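Local coordinates for protein 3-deoxy-D-manno-octulosonate 8-phosphate phosphatase KdsC (Haemophilus influenzae, PDB 4HGP) that hydrolyses 3-deoxy-D-manno-octulosonate 8-phosphate to 3-deoxy-D-manno-octulosonate and inorganic phosphate in lipopolysaccharide biosynthesis, using magnesium as cofactor, at residues 55-60 against 79-84; 45-50 against 154-159; 106-111 against 126-131; 14-19 against 32-37; 3-8 against 118-123. All blocks are in the same frame, centred on the assembly; numbering follows the deposited sequence.

Contact 1 (55-60 against 79-84). With KDO (3-deoxy-alpha-D-manno-oct-2-ulopyranosonic acid), chain D; VN4 (oxido(dioxo)vanadium), chain C.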
# COMPACT_ATOMS: atom_id res chain seq x y z
N ALA A 55 9.43 -12.41 -21.31
CA ALA A 55 10.63 -12.71 -20.52
C ALA A 55 10.82 -11.72 -19.38
O ALA A 55 10.36 -10.58 -19.43
CB ALA A 55 11.87 -12.74 -21.41
N VAL A 56 11.49 -12.18 -18.33
CA VAL A 56 11.75 -11.37 -17.17
C VAL A 56 13.24 -11.09 -17.06
O VAL A 56 14.05 -11.99 -17.24
CB VAL A 56 11.24 -12.07 -15.91
CG1 VAL A 56 11.69 -11.32 -14.68
CG2 VAL A 56 9.74 -12.17 -15.95
N LEU A 57 13.58 -9.83 -16.79
CA LEU A 57 14.97 -9.42 -16.61
C LEU A 57 15.07 -8.54 -15.36
O LEU A 57 14.56 -7.42 -15.35
CB LEU A 57 15.46 -8.66 -17.84
CG LEU A 57 16.92 -8.20 -17.87
CD1 LEU A 57 17.85 -9.37 -17.56
CD2 LEU A 57 17.24 -7.59 -19.23
N SER A 58 15.73 -9.05 -14.33
CA SER A 58 15.80 -8.38 -13.04
C SER A 58 17.22 -8.35 -12.48
O SER A 58 17.96 -9.32 -12.60
CB SER A 58 14.87 -9.08 -12.04
OG SER A 58 14.92 -8.46 -10.76
N GLY A 59 17.58 -7.24 -11.85
CA GLY A 59 18.86 -7.12 -11.18
C GLY A 59 18.87 -7.80 -9.82
O GLY A 59 19.91 -7.89 -9.16
N ARG A 60 17.70 -8.28 -9.40
CA ARG A 60 17.57 -9.05 -8.16
C ARG A 60 17.06 -10.45 -8.45
O ARG A 60 16.37 -10.68 -9.45
CB ARG A 60 16.62 -8.36 -7.17
CG ARG A 60 17.02 -6.96 -6.77
CD ARG A 60 16.25 -6.53 -5.54
NE ARG A 60 16.56 -7.38 -4.40
CZ ARG A 60 17.52 -7.14 -3.53
NH1 ARG A 60 18.28 -6.05 -3.64
NH2 ARG A 60 17.74 -7.99 -2.53
N LEU A 79 18.05 -13.46 -13.94
CA LEU A 79 17.87 -12.78 -12.66
C LEU A 79 19.21 -12.40 -12.03
O LEU A 79 20.24 -12.94 -12.39
CB LEU A 79 17.04 -13.65 -11.71
CG LEU A 79 15.72 -14.19 -12.26
CD1 LEU A 79 14.97 -14.99 -11.20
CD2 LEU A 79 14.84 -13.07 -12.83
N GLY A 80 19.18 -11.47 -11.08
CA GLY A 80 20.39 -10.93 -10.49
C GLY A 80 21.32 -10.28 -11.50
O GLY A 80 22.54 -10.25 -11.33
N LYS A 81 20.73 -9.73 -12.56
CA LYS A 81 21.51 -9.28 -13.71
C LYS A 81 21.42 -7.76 -13.90
O LYS A 81 20.41 -7.24 -14.37
CB LYS A 81 21.03 -10.01 -14.96
CG LYS A 81 21.89 -9.78 -16.19
CD LYS A 81 22.97 -10.84 -16.34
CE LYS A 81 23.70 -10.65 -17.66
NZ LYS A 81 24.96 -11.45 -17.76
N LEU A 82 22.50 -7.06 -13.54
CA LEU A 82 22.50 -5.60 -13.49
C LEU A 82 22.99 -4.95 -14.78
O LEU A 82 22.70 -3.78 -15.04
CB LEU A 82 23.34 -5.12 -12.31
CG LEU A 82 22.65 -5.28 -10.96
CD1 LEU A 82 23.60 -4.91 -9.84
CD2 LEU A 82 21.41 -4.42 -10.91
N GLU A 83 23.73 -5.70 -15.58
CA GLU A 83 24.12 -5.25 -16.90
C GLU A 83 23.13 -5.88 -17.87
O GLU A 83 23.18 -7.09 -18.11
CB GLU A 83 25.56 -5.66 -17.21
CG GLU A 83 26.13 -5.06 -18.51
CD GLU A 83 25.74 -5.87 -19.74
OE1 GLU A 83 26.09 -7.08 -19.79
OE2 GLU A 83 25.10 -5.30 -20.65
N LYS A 84 22.22 -5.06 -18.39
CA LYS A 84 21.03 -5.59 -19.06
C LYS A 84 21.05 -5.53 -20.59
O LYS A 84 20.16 -6.09 -21.23
CB LYS A 84 19.78 -4.90 -18.53
CG LYS A 84 19.43 -5.26 -17.10
CD LYS A 84 18.11 -4.67 -16.69
CE LYS A 84 17.76 -5.09 -15.29
NZ LYS A 84 16.41 -4.60 -14.89
C1 KDO D . 17.74 -2.31 -3.92
O1A KDO D . 17.82 -3.40 -3.31
O1B KDO D . 17.00 -1.40 -3.48
C2 KDO D . 18.50 -2.08 -5.19
O2 KDO D . 18.14 -0.72 -5.68
C3 KDO D . 19.66 -2.11 -4.97
C4 KDO D . 20.47 -2.21 -5.96
O4 KDO D . 21.60 -3.11 -5.47
C5 KDO D . 20.02 -2.87 -7.21
O5 KDO D . 20.35 -4.17 -7.04
C6 KDO D . 18.48 -2.76 -7.72
O6 KDO D . 18.10 -3.09 -6.24
C7 KDO D . 18.03 -3.62 -8.57
O7 KDO D . 18.74 -4.88 -8.43
C8 KDO D . 18.14 -3.09 -10.05
O8 KDO D . 17.36 -3.71 -11.01
V VN4 C . 14.56 -4.64 -11.47
O1 VN4 C . 13.44 -6.36 -11.18
O2 VN4 C . 13.87 -2.75 -10.92
O3 VN4 C . 16.32 -4.81 -12.58
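Beyond the end of strand 53-57, Lys81 N gives a nearly straight hydrogen bond (176°) to Ser58 O at 2.8 Å, and Gly80 N adds a weak one to Arg60 O at 3.3 Å. Gly80 has a positive phi of 59°, readily adopted by glycine. Gly59 brings its bare CA to 3.7 Å from Leu82 CD2, with no CB between them. Deeper in, Leu57 and Lys84 run past each other in opposite directions, Lys84 CB lying 3.8 Å from Leu57 CD2. With its chain extended beyond CG, the lysine lays its methylenes along Leu57 and carries NZ on to a weak bond with Leu57 O and a salt bridge to Asp111. On the other flank Leu79 CD2 fits against Val56 CG1 and Ser58 CB. The vanadate, a mimic of phosphate in transfer, sits where these polar ends converge. Gly59 N donates to its O3 at 2.8 Å, Ser58 OG lies 2.6 Å from its O1, and the modelled Lys84 NZ to O3 separation is so short that its length is doubtful. Arg60 NH1 is 2.7 Å from O1A of the sugar acid KDO, and Leu82 CD2 touches KDO C8. A serine after the second strand of the parallel sheet and a lysine at the start of helix 84-95 match motifs II and III of haloacid dehalogenase-type phosphatases; the Gly59 N-H, serine hydroxyl and lysine ammonium group are suited to gripping phosphoryl oxygens.

Contact 2 (45-50 against 154-159)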
# COMPACT_ATOMS: atom_id res chain seq x y z
N LYS A 45 -0.46 -13.77 -19.57
CA LYS A 45 -1.05 -14.97 -20.17
C LYS A 45 -1.67 -14.69 -21.53
O LYS A 45 -1.63 -15.53 -22.42
CB LYS A 45 -2.10 -15.58 -19.25
CG LYS A 45 -1.58 -16.02 -17.89
CD LYS A 45 -0.37 -16.94 -18.01
CE LYS A 45 -0.70 -18.21 -18.78
NZ LYS A 45 0.42 -19.18 -18.70
N MET A 46 -2.25 -13.50 -21.67
CA MET A 46 -2.88 -13.06 -22.91
C MET A 46 -1.86 -12.87 -24.03
O MET A 46 -2.10 -13.26 -25.18
CB MET A 46 -3.67 -11.77 -22.69
CG MET A 46 -4.95 -11.97 -21.89
SD MET A 46 -5.80 -10.42 -21.52
CE MET A 46 -7.31 -11.01 -20.78
N LEU A 47 -0.72 -12.27 -23.70
CA LEU A 47 0.35 -12.07 -24.67
C LEU A 47 0.88 -13.41 -25.17
O LEU A 47 1.00 -13.63 -26.38
CB LEU A 47 1.50 -11.28 -24.04
CG LEU A 47 1.36 -9.78 -23.81
CD1 LEU A 47 2.50 -9.28 -22.95
CD2 LEU A 47 1.34 -9.04 -25.13
N MET A 48 1.20 -14.30 -24.23
CA MET A 48 1.70 -15.63 -24.56
C MET A 48 0.74 -16.39 -25.47
O MET A 48 1.16 -17.05 -26.42
CB MET A 48 1.94 -16.42 -23.28
CG MET A 48 3.23 -16.09 -22.55
SD MET A 48 3.25 -16.97 -20.97
CE MET A 48 2.41 -18.47 -21.44
N ASP A 49 -0.55 -16.28 -25.17
CA ASP A 49 -1.58 -16.96 -25.94
C ASP A 49 -1.71 -16.39 -27.36
O ASP A 49 -2.13 -17.08 -28.29
CB ASP A 49 -2.92 -16.85 -25.21
CG ASP A 49 -4.08 -17.37 -26.03
OD1 ASP A 49 -4.21 -18.60 -26.15
OD2 ASP A 49 -4.87 -16.55 -26.55
N ALA A 50 -1.34 -15.12 -27.50
CA ALA A 50 -1.40 -14.43 -28.78
C ALA A 50 -0.08 -14.53 -29.55
O ALA A 50 0.19 -13.71 -30.43
CB ALA A 50 -1.77 -12.97 -28.57
N MET A 154 -2.22 -2.59 -25.10
CA MET A 154 -1.86 -1.77 -26.24
C MET A 154 -1.32 -2.62 -27.37
O MET A 154 -1.63 -2.40 -28.54
CB MET A 154 -0.79 -0.77 -25.85
CG MET A 154 -1.28 0.51 -25.24
SD MET A 154 0.12 1.52 -24.75
CE MET A 154 0.90 1.79 -26.33
N ILE A 155 -0.46 -3.56 -27.02
CA ILE A 155 0.21 -4.37 -28.02
C ILE A 155 -0.80 -5.24 -28.75
O ILE A 155 -0.83 -5.28 -29.98
CB ILE A 155 1.31 -5.24 -27.41
CG1 ILE A 155 2.38 -4.36 -26.76
CG2 ILE A 155 1.95 -6.11 -28.47
CD1 ILE A 155 3.62 -5.11 -26.33
N LEU A 156 -1.64 -5.93 -27.98
CA LEU A 156 -2.68 -6.78 -28.53
C LEU A 156 -3.65 -6.02 -29.44
O LEU A 156 -3.95 -6.47 -30.54
CB LEU A 156 -3.46 -7.47 -27.40
CG LEU A 156 -2.66 -8.49 -26.58
CD1 LEU A 156 -3.55 -9.16 -25.57
CD2 LEU A 156 -2.01 -9.51 -27.49
N GLN A 157 -4.13 -4.88 -28.97
CA GLN A 157 -5.06 -4.08 -29.77
C GLN A 157 -4.45 -3.58 -31.08
O GLN A 157 -5.12 -3.52 -32.10
CB GLN A 157 -5.60 -2.91 -28.96
CG GLN A 157 -6.59 -2.08 -29.74
CD GLN A 157 -7.58 -1.37 -28.86
OE1 GLN A 157 -8.17 -1.97 -27.97
NE2 GLN A 157 -7.76 -0.08 -29.09
N ALA A 158 -3.17 -3.21 -31.04
CA ALA A 158 -2.45 -2.79 -32.24
C ALA A 158 -2.45 -3.90 -33.28
O ALA A 158 -2.57 -3.65 -34.47
CB ALA A 158 -1.05 -2.40 -31.90
N GLN A 159 -2.33 -5.14 -32.80
CA GLN A 159 -2.27 -6.32 -33.65
C GLN A 159 -3.65 -6.94 -33.89
O GLN A 159 -3.74 -8.05 -34.41
CB GLN A 159 -1.30 -7.36 -33.08
CG GLN A 159 0.09 -6.79 -32.78
CD GLN A 159 1.07 -7.83 -32.24
OE1 GLN A 159 0.77 -9.02 -32.19
NE2 GLN A 159 2.26 -7.37 -31.85
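Leu156 reaches across to Met46, Leu47 and Ala50 and carries most of this contact between two helical ends. Its CB points at helix 38-49, and CG, anti to the carbonyl carbon (chi1 -67°), directs the isobutyl fork toward that helix. There the two methyls part company. CD1 comes to 3.9 Å from Met46 CB, at the root of the methionine. CD2 rests on the methyl of Ala50, 3.6 Å from its CB, and also meets Leu47 CD2 at 4.1 Å, where the two leucines pass at a slant. The same Leu47 methyl lies beside Ile155 CB at 4.4 Å, widening the patch by one residue. No hydrogen bond spans this wholly apolar interface. Segment axes 10.6 Å apart and inclined by 33° suit a branched leucine as the filler, while the small Ala50, just past the end of its helix, lets the leucine methyl come close to the backbone. The end of Met46 leads away from Leu156, and its side chain also touches Val164 and Phe165 of helix 163-166; Leu47 packs on Phe148 and Ser152 as well, a turn or two earlier in helix 147-158. Helix 38-49, which precedes strand 53-57 of the parallel sheet, is thereby joined to helix 147-158, which follows strand 137-138 and in turn carries Leu5 of helix 2-5 on Met154 and Ala158.

Contact 3 (106-111 against 126-131). With MG (magnesium ion), chain B.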
# COMPACT_ATOMS: atom_id res chain seq x y z
N GLY A 106 10.54 -0.78 -18.29
CA GLY A 106 11.38 -0.56 -17.12
C GLY A 106 10.96 0.65 -16.30
O GLY A 106 9.97 1.29 -16.62
N ASP A 107 11.71 0.97 -15.25
CA ASP A 107 11.38 2.12 -14.41
C ASP A 107 12.57 2.92 -13.88
O ASP A 107 12.36 3.95 -13.24
CB ASP A 107 10.57 1.68 -13.19
CG ASP A 107 11.44 1.03 -12.13
OD1 ASP A 107 11.82 -0.14 -12.33
OD2 ASP A 107 11.74 1.67 -11.09
N ASP A 108 13.79 2.46 -14.09
CA ASP A 108 14.94 3.11 -13.47
C ASP A 108 16.19 3.03 -14.35
O ASP A 108 16.18 2.39 -15.40
CB ASP A 108 15.19 2.53 -12.07
CG ASP A 108 15.97 3.47 -11.16
OD1 ASP A 108 16.12 4.67 -11.49
OD2 ASP A 108 16.44 3.01 -10.09
N SER A 109 17.26 3.67 -13.89
CA SER A 109 18.51 3.79 -14.62
C SER A 109 19.06 2.45 -15.14
O SER A 109 19.63 2.41 -16.23
CB SER A 109 19.55 4.48 -13.74
OG SER A 109 19.12 5.78 -13.37
N VAL A 110 18.87 1.38 -14.37
CA VAL A 110 19.40 0.06 -14.71
C VAL A 110 18.76 -0.46 -16.00
O VAL A 110 19.31 -1.34 -16.68
CB VAL A 110 19.15 -0.95 -13.56
CG1 VAL A 110 17.67 -1.26 -13.41
CG2 VAL A 110 19.95 -2.24 -13.76
N ASP A 111 17.62 0.11 -16.35
CA ASP A 111 16.87 -0.28 -17.52
C ASP A 111 17.31 0.48 -18.76
O ASP A 111 16.96 0.10 -19.88
CB ASP A 111 15.39 -0.05 -17.28
CG ASP A 111 14.85 -0.89 -16.14
OD1 ASP A 111 15.03 -2.12 -16.17
OD2 ASP A 111 14.24 -0.33 -15.21
N ASP A 126 5.39 6.29 -12.90
CA ASP A 126 6.15 6.87 -11.79
C ASP A 126 7.67 6.83 -11.99
O ASP A 126 8.45 7.10 -11.07
CB ASP A 126 5.74 6.25 -10.44
CG ASP A 126 5.74 4.73 -10.45
OD1 ASP A 126 5.34 4.12 -11.46
OD2 ASP A 126 6.13 4.14 -9.43
N ALA A 127 8.09 6.51 -13.21
CA ALA A 127 9.49 6.53 -13.59
C ALA A 127 10.04 7.95 -13.57
O ALA A 127 9.31 8.90 -13.83
CB ALA A 127 9.68 5.91 -14.99
N PRO A 128 11.35 8.10 -13.28
CA PRO A 128 11.96 9.43 -13.23
C PRO A 128 12.06 10.03 -14.62
O PRO A 128 11.95 9.30 -15.59
CB PRO A 128 13.36 9.15 -12.68
CG PRO A 128 13.65 7.77 -13.08
CD PRO A 128 12.35 7.03 -13.08
N ILE A 129 12.30 11.33 -14.69
CA ILE A 129 12.30 12.05 -15.97
C ILE A 129 13.34 11.49 -16.95
O ILE A 129 13.08 11.36 -18.16
CB ILE A 129 12.47 13.57 -15.74
CG1 ILE A 129 12.19 14.36 -17.02
CG2 ILE A 129 13.85 13.92 -15.15
CD1 ILE A 129 13.43 14.93 -17.68
N TYR A 130 14.51 11.12 -16.43
CA TYR A 130 15.59 10.63 -17.28
C TYR A 130 15.32 9.24 -17.84
O TYR A 130 16.00 8.80 -18.76
CB TYR A 130 16.92 10.67 -16.55
CG TYR A 130 16.86 10.24 -15.10
CD1 TYR A 130 17.06 8.91 -14.74
CD2 TYR A 130 16.63 11.17 -14.09
CE1 TYR A 130 17.02 8.51 -13.42
CE2 TYR A 130 16.59 10.78 -12.76
CZ TYR A 130 16.78 9.45 -12.43
OH TYR A 130 16.75 9.06 -11.11
N VAL A 131 14.33 8.55 -17.28
CA VAL A 131 13.88 7.27 -17.81
C VAL A 131 12.78 7.48 -18.84
O VAL A 131 12.80 6.87 -19.90
CB VAL A 131 13.42 6.33 -16.68
CG1 VAL A 131 12.62 5.17 -17.24
CG2 VAL A 131 14.63 5.83 -15.90
MG MG B . 12.95 -1.67 -11.75
O HOH W 1 13.52 -0.48 -10.15
O HOH W 2 14.97 6.93 -10.16
O HOH W 3 14.62 -1.12 -12.83
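Asp107 and Pro128 meet at the tight end, where Asp107 O is 3.1 Å from Pro128 CD. Ala127 CB covers the same carbonyl from 3.8 Å, and this buried oxygen has no hydrogen-bonding partner in the model. Val131 closes the packing, its CG2 set 3.6 Å from Asp108 C; small or branched apolar groups suit a surface made largely of backbone. The looser side is polar and wet. A water donates to both Asp108 OD1 and Tyr130 OH, at 2.9 Å each, and the ring edge of Tyr130 stands near that carboxylate. A second subunit supplies Arg149 to Asp108, Asp153 to the tyrosine hydroxyl and Arg39 to Asp107. Within the loop, Asp111 OD2 accepts from Asp107 N (2.8 Å), above the carboxylate plane, and from Asp108 N (3.0 Å) on its anti lone pair. That loop holds Asp107 OD1 on magnesium at 2.0 Å. Such a glycine and acidic loop after the fourth strand is motif IV of the haloacid dehalogenase fold.

Contact 4 (14-19 against 32-37). With MG (magnesium ion), chain B; VN4 (oxido(dioxo)vanadium), chain C.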
# COMPACT_ATOMS: atom_id res chain seq x y z
N ASP A 14 11.18 -5.77 -16.63
CA ASP A 14 11.83 -5.63 -15.34
C ASP A 14 10.81 -5.97 -14.25
O ASP A 14 9.61 -5.97 -14.50
CB ASP A 14 12.31 -4.20 -15.20
CG ASP A 14 12.83 -3.92 -13.83
OD1 ASP A 14 13.67 -4.71 -13.37
OD2 ASP A 14 12.38 -2.93 -13.21
N VAL A 15 11.27 -6.28 -13.04
CA VAL A 15 10.34 -6.67 -11.98
C VAL A 15 10.06 -5.56 -10.98
O VAL A 15 8.92 -5.11 -10.83
CB VAL A 15 10.83 -7.90 -11.20
CG1 VAL A 15 9.80 -8.33 -10.16
CG2 VAL A 15 11.16 -9.02 -12.17
N ASP A 16 11.09 -5.15 -10.26
CA ASP A 16 10.89 -4.20 -9.18
C ASP A 16 10.56 -2.83 -9.76
O ASP A 16 11.35 -2.27 -10.55
CB ASP A 16 12.11 -4.13 -8.25
CG ASP A 16 12.52 -5.50 -7.73
OD1 ASP A 16 11.72 -6.12 -6.99
OD2 ASP A 16 13.65 -5.95 -8.05
N GLY A 17 9.40 -2.31 -9.39
CA GLY A 17 8.95 -1.01 -9.85
C GLY A 17 8.21 -1.06 -11.18
O GLY A 17 7.80 -0.03 -11.72
N VAL A 18 8.04 -2.26 -11.71
CA VAL A 18 7.25 -2.45 -12.93
C VAL A 18 6.13 -3.45 -12.66
O VAL A 18 4.95 -3.11 -12.74
CB VAL A 18 8.11 -2.91 -14.12
CG1 VAL A 18 7.23 -3.45 -15.25
CG2 VAL A 18 8.95 -1.73 -14.62
N LEU A 19 6.53 -4.69 -12.34
CA LEU A 19 5.59 -5.73 -11.94
C LEU A 19 5.23 -5.54 -10.47
O LEU A 19 4.23 -6.06 -10.00
CB LEU A 19 6.18 -7.12 -12.19
CG LEU A 19 6.52 -7.47 -13.64
CD1 LEU A 19 7.05 -8.88 -13.75
CD2 LEU A 19 5.30 -7.30 -14.55
N ALA A 32 11.15 -11.11 1.73
CA ALA A 32 10.25 -12.05 2.39
C ALA A 32 8.91 -12.16 1.66
O ALA A 32 8.29 -13.22 1.66
CB ALA A 32 10.02 -11.63 3.81
N ILE A 33 8.48 -11.06 1.07
CA ILE A 33 7.27 -11.02 0.24
C ILE A 33 7.53 -10.17 -0.99
O ILE A 33 8.21 -9.14 -0.90
CB ILE A 33 6.04 -10.50 1.04
CG1 ILE A 33 5.59 -11.56 2.05
CG2 ILE A 33 4.90 -10.16 0.12
CD1 ILE A 33 4.33 -11.20 2.82
N LYS A 34 7.06 -10.62 -2.15
CA LYS A 34 6.99 -9.76 -3.34
C LYS A 34 5.53 -9.63 -3.73
O LYS A 34 4.79 -10.62 -3.74
CB LYS A 34 7.79 -10.32 -4.52
CG LYS A 34 9.26 -10.56 -4.28
CD LYS A 34 9.97 -10.90 -5.57
CE LYS A 34 10.11 -9.70 -6.49
NZ LYS A 34 10.80 -8.53 -5.86
N SER A 35 5.11 -8.41 -4.05
CA SER A 35 3.73 -8.14 -4.41
C SER A 35 3.58 -7.86 -5.91
O SER A 35 4.03 -6.84 -6.43
CB SER A 35 3.19 -6.97 -3.57
OG SER A 35 3.32 -7.24 -2.18
N PHE A 36 2.96 -8.80 -6.62
CA PHE A 36 2.70 -8.63 -8.05
C PHE A 36 1.25 -8.22 -8.26
O PHE A 36 0.47 -8.21 -7.32
CB PHE A 36 3.03 -9.93 -8.81
CG PHE A 36 4.42 -10.45 -8.54
CD1 PHE A 36 5.49 -10.03 -9.30
CD2 PHE A 36 4.64 -11.36 -7.51
CE1 PHE A 36 6.76 -10.52 -9.04
CE2 PHE A 36 5.91 -11.84 -7.24
CZ PHE A 36 6.98 -11.42 -8.03
N HIS A 37 0.89 -7.84 -9.47
CA HIS A 37 -0.48 -7.41 -9.69
C HIS A 37 -1.28 -8.41 -10.53
O HIS A 37 -0.80 -8.90 -11.55
CB HIS A 37 -0.50 -6.01 -10.31
CG HIS A 37 -1.85 -5.38 -10.31
ND1 HIS A 37 -2.24 -4.44 -9.39
CD2 HIS A 37 -2.93 -5.60 -11.10
CE1 HIS A 37 -3.49 -4.09 -9.62
NE2 HIS A 37 -3.93 -4.79 -10.65
MG MG B . 12.95 -1.67 -11.75
V VN4 C . 14.56 -4.64 -11.47
O1 VN4 C . 13.44 -6.36 -11.18
O2 VN4 C . 13.87 -2.75 -10.92
O3 VN4 C . 16.32 -4.81 -12.58
O HOH W 4 2.63 -7.60 -11.44
O HOH W 1 13.52 -0.48 -10.15
O HOH W 3 14.62 -1.12 -12.83
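Lys34 NZ is gripped by two carboxylates: Asp16 OD1, 2.8 Å away in a salt bridge and met nearly end-on along its C-O bond, and Glu31 from the same chain. Bends at chi3 (72°) and chi4 (56°) curl the lysine, whose chain crosses that of Asp16 at about a right angle. The aliphatic part is used too: Val15 CG1 is 3.9 Å from Lys34 CE and equally far from Phe36 CE1. Leu19 CB approaches the phenyl ring at its edge. The loop 14-19 is the DxDxV motif of haloacid dehalogenase-type phosphatases, following the first strand. Asp14 divides its carboxylate, OD2 binding magnesium at 2.0 Å and OD1 the vanadium at 2.1 Å, the place of the attacking oxygen in this family. Asp16 binds the metal through its backbone O, while its side chain meets Lys34 through OD1 and has OD2 3.2 Å from vanadate O1; Asp16 N holds the same O1 at 2.8 Å. Toward the strand end, a water bridges Leu19 O and His37 N, 2.6 Å from each.

Contact 5 (3-8 against 118-123)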
# COMPACT_ATOMS: atom_id res chain seq x y z
N GLN A 3 3.06 1.30 -35.64
CA GLN A 3 3.92 0.55 -36.55
C GLN A 3 4.95 -0.30 -35.82
O GLN A 3 5.37 -1.35 -36.32
CB GLN A 3 4.59 1.47 -37.58
CG GLN A 3 3.69 1.84 -38.76
CD GLN A 3 3.87 0.91 -39.96
OE1 GLN A 3 4.80 0.10 -40.01
NE2 GLN A 3 2.98 1.02 -40.95
N LYS A 4 5.36 0.12 -34.63
CA LYS A 4 6.24 -0.72 -33.84
C LYS A 4 5.45 -1.77 -33.06
O LYS A 4 5.82 -2.95 -33.04
CB LYS A 4 7.19 0.10 -32.95
CG LYS A 4 6.55 1.24 -32.19
CD LYS A 4 7.57 2.36 -31.94
CE LYS A 4 8.82 1.85 -31.23
NZ LYS A 4 10.04 1.80 -32.11
N LEU A 5 4.34 -1.35 -32.45
CA LEU A 5 3.46 -2.25 -31.70
C LEU A 5 2.96 -3.44 -32.52
O LEU A 5 2.72 -4.52 -31.99
CB LEU A 5 2.25 -1.47 -31.17
CG LEU A 5 2.15 -1.14 -29.69
CD1 LEU A 5 3.52 -0.92 -29.08
CD2 LEU A 5 1.26 0.07 -29.49
N GLU A 6 2.81 -3.22 -33.82
CA GLU A 6 2.31 -4.23 -34.74
C GLU A 6 3.25 -5.41 -34.95
O GLU A 6 2.82 -6.51 -35.31
CB GLU A 6 2.03 -3.59 -36.09
CG GLU A 6 0.60 -3.19 -36.28
CD GLU A 6 0.33 -2.63 -37.66
OE1 GLU A 6 1.25 -2.61 -38.50
OE2 GLU A 6 -0.82 -2.22 -37.89
N ASN A 7 4.54 -5.18 -34.76
CA ASN A 7 5.53 -6.20 -35.08
C ASN A 7 6.23 -6.77 -33.84
O ASN A 7 7.27 -7.41 -33.95
CB ASN A 7 6.55 -5.65 -36.08
CG ASN A 7 5.91 -5.26 -37.40
OD1 ASN A 7 4.95 -5.90 -37.87
ND2 ASN A 7 6.43 -4.21 -38.02
N ILE A 8 5.63 -6.55 -32.67
CA ILE A 8 6.18 -7.10 -31.44
C ILE A 8 5.82 -8.58 -31.28
O ILE A 8 4.65 -8.97 -31.36
CB ILE A 8 5.74 -6.31 -30.19
CG1 ILE A 8 6.20 -4.86 -30.29
CG2 ILE A 8 6.29 -6.97 -28.93
CD1 ILE A 8 7.65 -4.69 -30.71
N CYS A 118 16.48 -2.90 -27.10
CA CYS A 118 15.20 -3.29 -27.69
C CYS A 118 14.62 -2.20 -28.60
O CYS A 118 14.87 -1.01 -28.40
CB CYS A 118 14.21 -3.68 -26.60
SG CYS A 118 14.80 -5.00 -25.51
N GLY A 119 13.83 -2.62 -29.59
CA GLY A 119 13.28 -1.71 -30.57
C GLY A 119 12.21 -0.79 -30.03
O GLY A 119 12.03 0.34 -30.50
N THR A 120 11.49 -1.28 -29.03
CA THR A 120 10.38 -0.54 -28.45
C THR A 120 10.52 -0.55 -26.94
O THR A 120 10.72 -1.59 -26.34
CB THR A 120 9.03 -1.16 -28.83
OG1 THR A 120 8.90 -1.18 -30.26
CG2 THR A 120 7.89 -0.36 -28.23
N SER A 121 10.43 0.63 -26.33
CA SER A 121 10.60 0.73 -24.89
C SER A 121 9.44 1.49 -24.24
O SER A 121 8.92 2.45 -24.81
CB SER A 121 11.92 1.41 -24.58
OG SER A 121 12.05 2.62 -25.30
N PHE A 122 9.07 1.03 -23.05
CA PHE A 122 8.01 1.64 -22.24
C PHE A 122 8.52 2.03 -20.86
O PHE A 122 9.36 1.33 -20.28
CB PHE A 122 6.87 0.65 -22.04
CG PHE A 122 6.13 0.30 -23.30
CD1 PHE A 122 6.58 -0.74 -24.11
CD2 PHE A 122 4.99 0.99 -23.66
CE1 PHE A 122 5.89 -1.08 -25.27
CE2 PHE A 122 4.29 0.64 -24.82
CZ PHE A 122 4.75 -0.39 -25.63
N ALA A 123 8.01 3.13 -20.32
CA ALA A 123 8.30 3.50 -18.94
C ALA A 123 7.00 3.50 -18.15
O ALA A 123 5.96 3.90 -18.67
CB ALA A 123 8.96 4.87 -18.88
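The ring of Phe122 receives Leu5 at its edge, Leu5 CD1 lying near the ring plane and 3.7 Å from Phe122 CZ. Met151 and Met154 of helix 147-158 and Ile105 of the adjoining strand also touch the Phe122 side chain. Strand 120-123 belongs to the parallel sheet of the Rossmann-like haloacid dehalogenase fold, and the contact seats the N-terminal helix 2-5, with the turn Leu5-Ile8 that leads into strand 10-13, against it. A flat aromatic suits this layer because its rim can take a leucine methyl while other apolar side chains pack about it. Two residues earlier, Thr120 points at the helix. Its OG1 is crowded by carbon: Lys4 CB at 3.4 Å, Lys4 CE at 3.2 Å and Ile8 CD1 at 3.8 Å. Lys4 wraps over the threonine because CG is tucked between the backbone N and the carbonyl carbon (chi1 45°) and the chain bends again farther out. A long lysine is fitting at this partly exposed margin: its methylenes cover the threonine, and its charged end makes a long, weak ion pair with Asp136. That end, Lys4 NZ, hydrogen-bonds Gly119 O at 2.9 Å, coming from 38° above the carbonyl plane.

How the contacts relate
Contacts 1, 3 and 4 gather at one end of the parallel sheet and share the active site: contacts 1 and 4 touch the vanadate, contacts 3 and 4 hold the magnesium, and Lys84 pairs with Asp14 and Asp111. Their chemistry is charged and backbone-rich; all three touch the second subunit, and the strand of contact 4 also pairs with the third. Contacts 2 and 5 bind neither metal nor vanadate. Contact 2 is wholly apolar, and its Met46 reaches the third subunit; contact 5, which no other chain touches, mixes leucine on phenyl with lysine over threonine. Gln159 links these two. Contacts 2 to 5 are buried, contact 1 partly; a Gly106-Phe122 strand bond joins contacts 3 and 5.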